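Side-chain contacts in 4-amino-4-deoxychorismate lyase (Legionella pneumophila, PDB 3LUL), which belongs to the class IV aminotransferase family of pyridoxal-phosphate proteins and carries its cofactor on a modified lysine: residues R153-A157 against V158-D162; F181-N185 against N186-T190; H257-I260 against D261-F265. All coordinates share one frame; numbering follows the deposited sequence. Where two conformers were deposited one is given.

Contact 1. Residues R153-A157 against V158-D162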
loop_
_atom_site.group_PDB
_atom_site.type_symbol
_atom_site.label_atom_id
_atom_site.label_comp_id
_atom_site.label_asym_id
_atom_site.label_seq_id
_atom_site.Cartn_x
_atom_site.Cartn_y
_atom_site.Cartn_z
ATOM N N ARG B 153 3.360 -13.845 5.306
ATOM C CA ARG B 153 2.919 -15.153 4.817
ATOM C C ARG B 153 4.039 -16.011 4.260
ATOM O O ARG B 153 4.021 -17.233 4.451
ATOM C CB ARG B 153 1.847 -14.995 3.767
ATOM C CG ARG B 153 0.537 -14.414 4.305
ATOM C CD ARG B 153 -0.572 -14.698 3.275
ATOM N NE ARG B 153 -1.758 -13.850 3.398
ATOM C CZ ARG B 153 -2.578 -13.860 4.446
ATOM N NH1 ARG B 153 -2.338 -14.659 5.497
ATOM N NH2 ARG B 153 -3.659 -13.081 4.449
ATOM N N GLN B 154 5.021 -15.409 3.595
ATOM C CA GLN B 154 6.148 -16.205 3.040
ATOM C C GLN B 154 7.004 -16.780 4.154
ATOM O O GLN B 154 7.443 -17.950 4.109
ATOM C CB GLN B 154 7.062 -15.373 2.147
ATOM C CG GLN B 154 6.464 -14.995 0.823
ATOM C CD GLN B 154 7.480 -14.408 -0.164
ATOM O OE1 GLN B 154 8.676 -14.331 0.118
ATOM N NE2 GLN B 154 6.985 -13.981 -1.320
ATOM N N ALA B 155 7.262 -15.927 5.140
ATOM C CA ALA B 155 7.943 -16.330 6.363
ATOM C C ALA B 155 7.262 -17.521 7.032
ATOM O O ALA B 155 7.908 -18.514 7.340
ATOM C CB ALA B 155 8.002 -15.126 7.348
ATOM N N ILE B 156 5.965 -17.393 7.275
ATOM C CA ILE B 156 5.154 -18.463 7.858
ATOM C C ILE B 156 5.183 -19.741 7.000
ATOM O O ILE B 156 5.302 -20.857 7.555
ATOM C CB ILE B 156 3.715 -17.970 8.093
ATOM C CG1 ILE B 156 3.680 -17.011 9.293
ATOM C CG2 ILE B 156 2.733 -19.148 8.233
ATOM C CD1 ILE B 156 2.432 -16.204 9.389
ATOM N N ALA B 157 5.133 -19.598 5.670
ATOM C CA ALA B 157 5.179 -20.765 4.765
ATOM C C ALA B 157 6.469 -21.560 4.887
ATOM O O ALA B 157 6.453 -22.783 4.668
ATOM C CB ALA B 157 4.990 -20.348 3.295
ATOM N N VAL B 158 7.576 -20.880 5.205
ATOM C CA VAL B 158 8.903 -21.564 5.292
ATOM C C VAL B 158 9.382 -21.893 6.699
ATOM O O VAL B 158 10.578 -22.160 6.880
ATOM C CB VAL B 158 10.035 -20.794 4.566
ATOM C CG1 VAL B 158 9.699 -20.600 3.134
ATOM C CG2 VAL B 158 10.355 -19.469 5.259
ATOM N N GLY B 159 8.466 -21.896 7.676
ATOM C CA GLY B 159 8.795 -22.244 9.069
ATOM C C GLY B 159 9.192 -21.104 10.001
ATOM O O GLY B 159 9.492 -21.346 11.178
ATOM N N ALA B 160 9.214 -19.871 9.488
ATOM C CA ALA B 160 9.648 -18.701 10.269
ATOM C C ALA B 160 8.445 -17.957 10.834
ATOM O O ALA B 160 7.302 -18.354 10.612
ATOM C CB ALA B 160 10.474 -17.791 9.409
ATOM N N ASP B 161 8.702 -16.867 11.536
ATOM C CA ASP B 161 7.655 -16.067 12.168
ATOM C C ASP B 161 7.409 -14.719 11.488
ATOM O O ASP B 161 6.277 -14.234 11.484
ATOM C CB ASP B 161 8.001 -15.829 13.635
ATOM C CG ASP B 161 8.156 -17.137 14.396
ATOM O OD1 ASP B 161 7.199 -17.942 14.363
ATOM O OD2 ASP B 161 9.234 -17.378 14.953
ATOM N N ASP B 162 8.454 -14.094 10.968
ATOM C CA ASP B 162 8.344 -12.711 10.475
ATOM C C ASP B 162 9.424 -12.555 9.423
ATOM O O ASP B 162 10.282 -13.450 9.264
ATOM C CB ASP B 162 8.482 -11.741 11.651
ATOM C CG ASP B 162 7.976 -10.303 11.359
ATOM O OD1 ASP B 162 7.549 -9.992 10.214
ATOM O OD2 ASP B 162 8.061 -9.488 12.316
#
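Gln154 meets Val158 where the helix 146-157 runs out: Val158 N gives a bond of 3.1 Å to Gln154 O, bent at the hydrogen (136°). Over the same oxygen lies the branched end of Val158. Its CG2 occupies the position between the backbone N and the carbonyl carbon, and from there it reaches both Gln154 O and, at 3.4 Å, Ala155 O.

Ala155 is central to the turn: its carbonyl oxygen takes Ala160 N at 2.9 Å and a weak second bond from Val158 N, while Ala160 CB packs against that oxygen at 3.4 Å. The methyl of Ala155 lies beside the returning chain, where CB touches Asp162 O at 3.4 Å and lies 4.2 Å from Ala160 CB. It also rests on Ile125 of strand 122-131.

These bonds make a Schellman motif, a standard way of ending a helix: Ala160 N reaches back to Ala155 O, and inside that loop Gly159 N makes a weak but fairly straight bond (164°) to Ile156 O. Gly159 is the C-prime residue, and its positive phi of 91° turns the chain back on itself.

Ile156 adds a CH...O contact from its CA to Ala160 O, 3.5 Å long, whereas its CB points away from the turn and the side chain packs on Ala100 of the second subunit. Ala157, the last helical residue, bonds back through its N to Arg153 O. Beyond the turn, Asp161 OD2 accepts from Arg123 N, and Asp162 begins the strand 162-167.

Contact 2. Residues F181-N185 against N186-T190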
loop_
_atom_site.group_PDB
_atom_site.type_symbol
_atom_site.label_atom_id
_atom_site.label_comp_id
_atom_site.label_asym_id
_atom_site.label_seq_id
_atom_site.Cartn_x
_atom_site.Cartn_y
_atom_site.Cartn_z
ATOM N N PHE B 181 17.285 -4.104 16.272
ATOM C CA PHE B 181 18.494 -3.729 17.013
ATOM C C PHE B 181 19.399 -4.955 17.011
ATOM O O PHE B 181 18.921 -6.094 16.993
ATOM C CB PHE B 181 18.150 -3.355 18.466
ATOM C CG PHE B 181 17.574 -1.956 18.627
ATOM C CD1 PHE B 181 16.231 -1.708 18.395
ATOM C CD2 PHE B 181 18.355 -0.927 19.089
ATOM C CE1 PHE B 181 15.702 -0.453 18.567
ATOM C CE2 PHE B 181 17.824 0.344 19.260
ATOM C CZ PHE B 181 16.496 0.574 18.978
ATOM N N LEU B 182 20.700 -4.734 17.058
ATOM C CA LEU B 182 21.615 -5.811 17.407
ATOM C C LEU B 182 22.604 -5.369 18.448
ATOM O O LEU B 182 22.785 -4.173 18.711
ATOM C CB LEU B 182 22.286 -6.353 16.160
ATOM C CG LEU B 182 23.080 -5.383 15.321
ATOM C CD1 LEU B 182 24.452 -5.366 15.932
ATOM C CD2 LEU B 182 23.168 -5.737 13.807
ATOM N N ILE B 183 23.251 -6.345 19.058
ATOM C CA ILE B 183 24.258 -6.106 20.084
ATOM C C ILE B 183 25.512 -6.824 19.624
ATOM O O ILE B 183 25.444 -7.995 19.272
ATOM C CB ILE B 183 23.868 -6.663 21.462
ATOM C CG1 ILE B 183 22.632 -5.924 22.004
ATOM C CG2 ILE B 183 25.010 -6.478 22.416
ATOM C CD1 ILE B 183 22.080 -6.507 23.254
ATOM N N GLU B 184 26.628 -6.110 19.589
ATOM C CA GLU B 184 27.918 -6.714 19.371
ATOM C C GLU B 184 28.939 -6.056 20.296
ATOM O O GLU B 184 29.049 -4.821 20.321
ATOM C CB GLU B 184 28.316 -6.502 17.909
ATOM C CG GLU B 184 29.675 -7.094 17.539
ATOM C CD GLU B 184 30.018 -6.819 16.075
ATOM O OE1 GLU B 184 30.106 -5.623 15.696
ATOM O OE2 GLU B 184 30.168 -7.800 15.317
ATOM N N ASN B 185 29.684 -6.901 21.027
ATOM C CA ASN B 185 30.682 -6.453 22.014
ATOM C C ASN B 185 30.112 -5.386 22.949
ATOM O O ASN B 185 30.732 -4.342 23.166
ATOM C CB ASN B 185 31.971 -5.941 21.333
ATOM C CG ASN B 185 32.544 -6.932 20.326
ATOM O OD1 ASN B 185 32.455 -8.140 20.521
ATOM N ND2 ASN B 185 33.114 -6.417 19.232
ATOM N N ASN B 186 28.913 -5.658 23.478
ATOM C CA ASN B 186 28.186 -4.784 24.407
ATOM C C ASN B 186 27.814 -3.407 23.881
ATOM O O ASN B 186 27.564 -2.480 24.663
ATOM C CB ASN B 186 28.969 -4.630 25.723
ATOM C CG ASN B 186 29.121 -5.931 26.457
ATOM O OD1 ASN B 186 28.261 -6.799 26.363
ATOM N ND2 ASN B 186 30.209 -6.062 27.230
ATOM N N ILE B 187 27.799 -3.265 22.569
ATOM C CA ILE B 187 27.388 -2.023 21.921
ATOM C C ILE B 187 26.131 -2.310 21.113
ATOM O O ILE B 187 26.045 -3.348 20.443
ATOM C CB ILE B 187 28.494 -1.470 20.981
ATOM C CG1 ILE B 187 29.773 -1.173 21.803
ATOM C CG2 ILE B 187 27.978 -0.231 20.211
ATOM C CD1 ILE B 187 31.065 -1.163 20.993
ATOM N N LEU B 188 25.173 -1.384 21.217
ATOM C CA LEU B 188 23.882 -1.490 20.537
ATOM C C LEU B 188 23.992 -0.816 19.174
ATOM O O LEU B 188 24.545 0.260 19.081
ATOM C CB LEU B 188 22.788 -0.805 21.350
ATOM C CG LEU B 188 22.276 -1.599 22.540
ATOM C CD1 LEU B 188 21.935 -0.671 23.727
ATOM C CD2 LEU B 188 21.086 -2.462 22.110
ATOM N N TYR B 189 23.430 -1.440 18.135
ATOM C CA TYR B 189 23.384 -0.875 16.789
ATOM C C TYR B 189 21.933 -0.971 16.260
ATOM O O TYR B 189 21.198 -1.917 16.590
ATOM C CB TYR B 189 24.319 -1.633 15.853
ATOM C CG TYR B 189 25.774 -1.589 16.237
ATOM C CD1 TYR B 189 26.311 -2.530 17.125
ATOM C CD2 TYR B 189 26.614 -0.610 15.736
ATOM C CE1 TYR B 189 27.679 -2.482 17.506
ATOM C CE2 TYR B 189 27.965 -0.570 16.085
ATOM C CZ TYR B 189 28.484 -1.506 16.973
ATOM O OH TYR B 189 29.788 -1.488 17.299
ATOM N N THR B 190 21.521 0.014 15.479
ATOM C CA THR B 190 20.206 0.002 14.863
ATOM C C THR B 190 20.240 0.823 13.565
ATOM O O THR B 190 21.029 1.753 13.445
ATOM C CB THR B 190 19.145 0.517 15.851
ATOM O OG1 THR B 190 17.859 0.134 15.395
ATOM C CG2 THR B 190 19.219 2.052 16.055
HETATM O O HOH W 1 30.709 -3.626 18.626
#
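Leu182 and Tyr189 face each other as a hydrogen-bonded pair of an antiparallel hairpin, their backbones joined by two bonds at 162°, and their side chains crossing on one face of the sheet. CD1 of Leu182 lies 3.6 Å from Tyr189 CD1. It gets there because chi1 of 58° sets CG between the backbone N and the carbonyl carbon, leaning the branch over the neighbouring strand.

Packing is also tight at the buried end. Thr190 sits over one face of the Phe181 ring, its CB 3.8 Å from the ring centroid in a CH-pi contact, and its OG1 stands 3.6 Å above the plane, over the centre. That hydroxyl is also hydrogen-bonded to Leu180 O. On the face carrying Ile183 and Leu188, CG1 of the first meets CD2 of the second at 3.8 Å, the two side chains running alongside each other against helix 258-269.

The turn is the exposed side. Asn185 and Asn186, both with positive phi, are the central residues of a type I' turn closed by Glu184 and Ile187; Asn186 nevertheless packs on His257. Glu184 N bonds to Ile187 O, but the return bond from Ile187 N reaches Glu184 O from well above its carbonyl plane.

That oxygen also lies at the edge of the Tyr189 ring and accepts a proton from a water 2.7 Å away, which is equally close to Tyr189 OH. Arg226 adds a salt bridge to Glu184 and a cation-pi contact with Tyr189. Polar side-chain and water contacts are thus concentrated near the turn, while apolar and CH-pi packing prevails at the buried end, on the shared backbone bonds.

Contact 3. Residues H257-I260 against D261-F265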
loop_
_atom_site.group_PDB
_atom_site.type_symbol
_atom_site.label_atom_id
_atom_site.label_comp_id
_atom_site.label_asym_id
_atom_site.label_seq_id
_atom_site.Cartn_x
_atom_site.Cartn_y
_atom_site.Cartn_z
ATOM N N HIS B 257 20.990 -11.612 26.736
ATOM C CA HIS B 257 22.024 -10.615 26.914
ATOM C C HIS B 257 21.602 -9.720 28.049
ATOM O O HIS B 257 20.446 -9.336 28.124
ATOM C CB HIS B 257 22.252 -9.804 25.632
ATOM C CG HIS B 257 23.590 -9.135 25.570
ATOM N ND1 HIS B 257 23.914 -8.027 26.330
ATOM C CD2 HIS B 257 24.706 -9.453 24.877
ATOM C CE1 HIS B 257 25.159 -7.672 26.071
ATOM N NE2 HIS B 257 25.660 -8.521 25.191
ATOM N N PRO B 258 22.537 -9.379 28.948
ATOM C CA PRO B 258 22.180 -8.462 30.046
ATOM C C PRO B 258 21.636 -7.106 29.594
ATOM O O PRO B 258 20.782 -6.508 30.277
ATOM C CB PRO B 258 23.491 -8.302 30.845
ATOM C CG PRO B 258 24.489 -9.192 30.224
ATOM C CD PRO B 258 23.936 -9.860 29.020
ATOM N N ILE B 259 22.107 -6.618 28.442
ATOM C CA ILE B 259 21.617 -5.362 27.895
ATOM C C ILE B 259 20.130 -5.446 27.571
ATOM O O ILE B 259 19.373 -4.540 27.879
ATOM C CB ILE B 259 22.435 -4.941 26.658
ATOM C CG1 ILE B 259 23.864 -4.535 27.096
ATOM C CG2 ILE B 259 21.742 -3.801 25.844
ATOM C CD1 ILE B 259 24.792 -4.045 25.925
ATOM N N ILE B 260 19.716 -6.578 27.031
ATOM C CA ILE B 260 18.293 -6.803 26.719
ATOM C C ILE B 260 17.456 -6.809 28.012
ATOM O O ILE B 260 16.400 -6.153 28.070
ATOM C CB ILE B 260 18.065 -8.089 25.910
ATOM C CG1 ILE B 260 18.792 -7.983 24.550
ATOM C CG2 ILE B 260 16.537 -8.343 25.716
ATOM C CD1 ILE B 260 18.749 -9.254 23.668
ATOM N N ASP B 261 17.912 -7.496 29.056
ATOM C CA ASP B 261 17.154 -7.477 30.318
ATOM C C ASP B 261 17.039 -6.081 30.932
ATOM O O ASP B 261 15.972 -5.702 31.419
ATOM C CB ASP B 261 17.721 -8.444 31.352
ATOM C CG ASP B 261 17.708 -9.877 30.862
ATOM O OD1 ASP B 261 16.655 -10.321 30.379
ATOM O OD2 ASP B 261 18.749 -10.543 30.942
ATOM N N LYS B 262 18.118 -5.318 30.869
ATOM C CA LYS B 262 18.102 -3.937 31.338
ATOM C C LYS B 262 17.096 -3.083 30.542
ATOM O O LYS B 262 16.322 -2.328 31.115
ATOM C CB LYS B 262 19.498 -3.300 31.249
ATOM C CG LYS B 262 19.492 -1.865 31.774
ATOM C CD LYS B 262 20.861 -1.332 32.154
ATOM C CE LYS B 262 20.724 0.010 32.885
ATOM N NZ LYS B 262 22.020 0.633 33.234
ATOM N N LEU B 263 17.136 -3.180 29.222
ATOM C CA LEU B 263 16.223 -2.401 28.385
ATOM C C LEU B 263 14.747 -2.786 28.599
ATOM O O LEU B 263 13.892 -1.903 28.682
ATOM C CB LEU B 263 16.639 -2.485 26.926
ATOM C CG LEU B 263 17.989 -1.810 26.638
ATOM C CD1 LEU B 263 18.329 -2.040 25.187
ATOM C CD2 LEU B 263 18.005 -0.311 26.987
ATOM N N ILE B 264 14.457 -4.077 28.760
ATOM C CA ILE B 264 13.102 -4.521 29.114
ATOM C C ILE B 264 12.639 -3.876 30.429
ATOM O O ILE B 264 11.504 -3.332 30.524
ATOM C CB ILE B 264 13.020 -6.060 29.242
ATOM C CG1 ILE B 264 13.114 -6.685 27.852
ATOM C CG2 ILE B 264 11.716 -6.483 29.979
ATOM C CD1 ILE B 264 13.288 -8.180 27.859
ATOM N N PHE B 265 13.527 -3.875 31.413
ATOM C CA PHE B 265 13.204 -3.272 32.690
ATOM C C PHE B 265 12.877 -1.798 32.518
ATOM O O PHE B 265 11.840 -1.332 32.997
ATOM C CB PHE B 265 14.328 -3.468 33.720
ATOM C CG PHE B 265 14.054 -2.759 35.035
ATOM C CD1 PHE B 265 14.413 -1.436 35.205
ATOM C CD2 PHE B 265 13.426 -3.414 36.081
ATOM C CE1 PHE B 265 14.160 -0.777 36.394
ATOM C CE2 PHE B 265 13.176 -2.754 37.281
ATOM C CZ PHE B 265 13.542 -1.433 37.425
HETATM O O HOH W 2 18.927 -11.978 28.730
#
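Two similar first torsions place the branched residues of this helical start against one another. Ile260 has CG1 opposite its carbonyl carbon (chi1 -62°), which leaves CG2 on the side of the following turn, while Ile264, turned alike at -72° and extended beyond, sends CD1 back to meet it. CG2 of Ile260 and CD1 of Ile264 come to 3.9 Å, the two side chains crossing at a slant. One residue earlier, CG2 of Ile259 touches CD1 of Leu263 at the same 3.9 Å separation, but here the side chains run next to each other and point the same way. The leucine branch also covers the backbone: Leu263 CG lies 3.3 Å from Ile259 O, which accepts Leu263 N.

The backbone carries a ladder of bonds from each amide to the carbonyl four residues back. It starts with Asp261 N to His257 O, the longest at 3.3 Å. By the last rung the spacing has tightened, with Ile264 N 2.9 Å from Ile260 O.

The carboxylate of Asp261 lies near the start of the helix, where OD2 accepts a bond from a water, 2.6 Å away, that in turn accepts from His257 N. The other carboxylate oxygen, OD1, forms a salt bridge with Arg244 of strand 241-248. Ile260 and Leu263 are buried against strands 232-237 and 241-248.

The histidine ring supplies the cap. Its ND1 accepts Ile259 N at 3.1 Å, with the donor only 3° out of the ring plane, consistent with an unprotonated ND1. His257 thus occupies the N-cap position, followed by Pro258 in the first turn: a side-chain-capped helix N terminus, here opening the C-terminal helix 258-269.

How the contacts relate
Following the chain from its N terminus, contact 1 comes first: it ends helix 146-157 and turns the chain into strand 162-167. Contact 2 then closes the hairpin of strands 179-184 and 187-190, and contact 3 starts the last helix, 258-269. The three follow in series, none nested in or crossing another. Contact 1 stands apart, its centre about 25 Å from that of contact 2 and 27 Å from that of contact 3. Contacts 2 and 3, centres about 12 Å apart, touch: Ile183 and Asn186 pack on His257 and Ile259, joining the hairpin to the C-terminal helix. Contact 2 is part of the larger mixed sheet; contact 1 leads into its strand 162-167 and contact 3 packs on it.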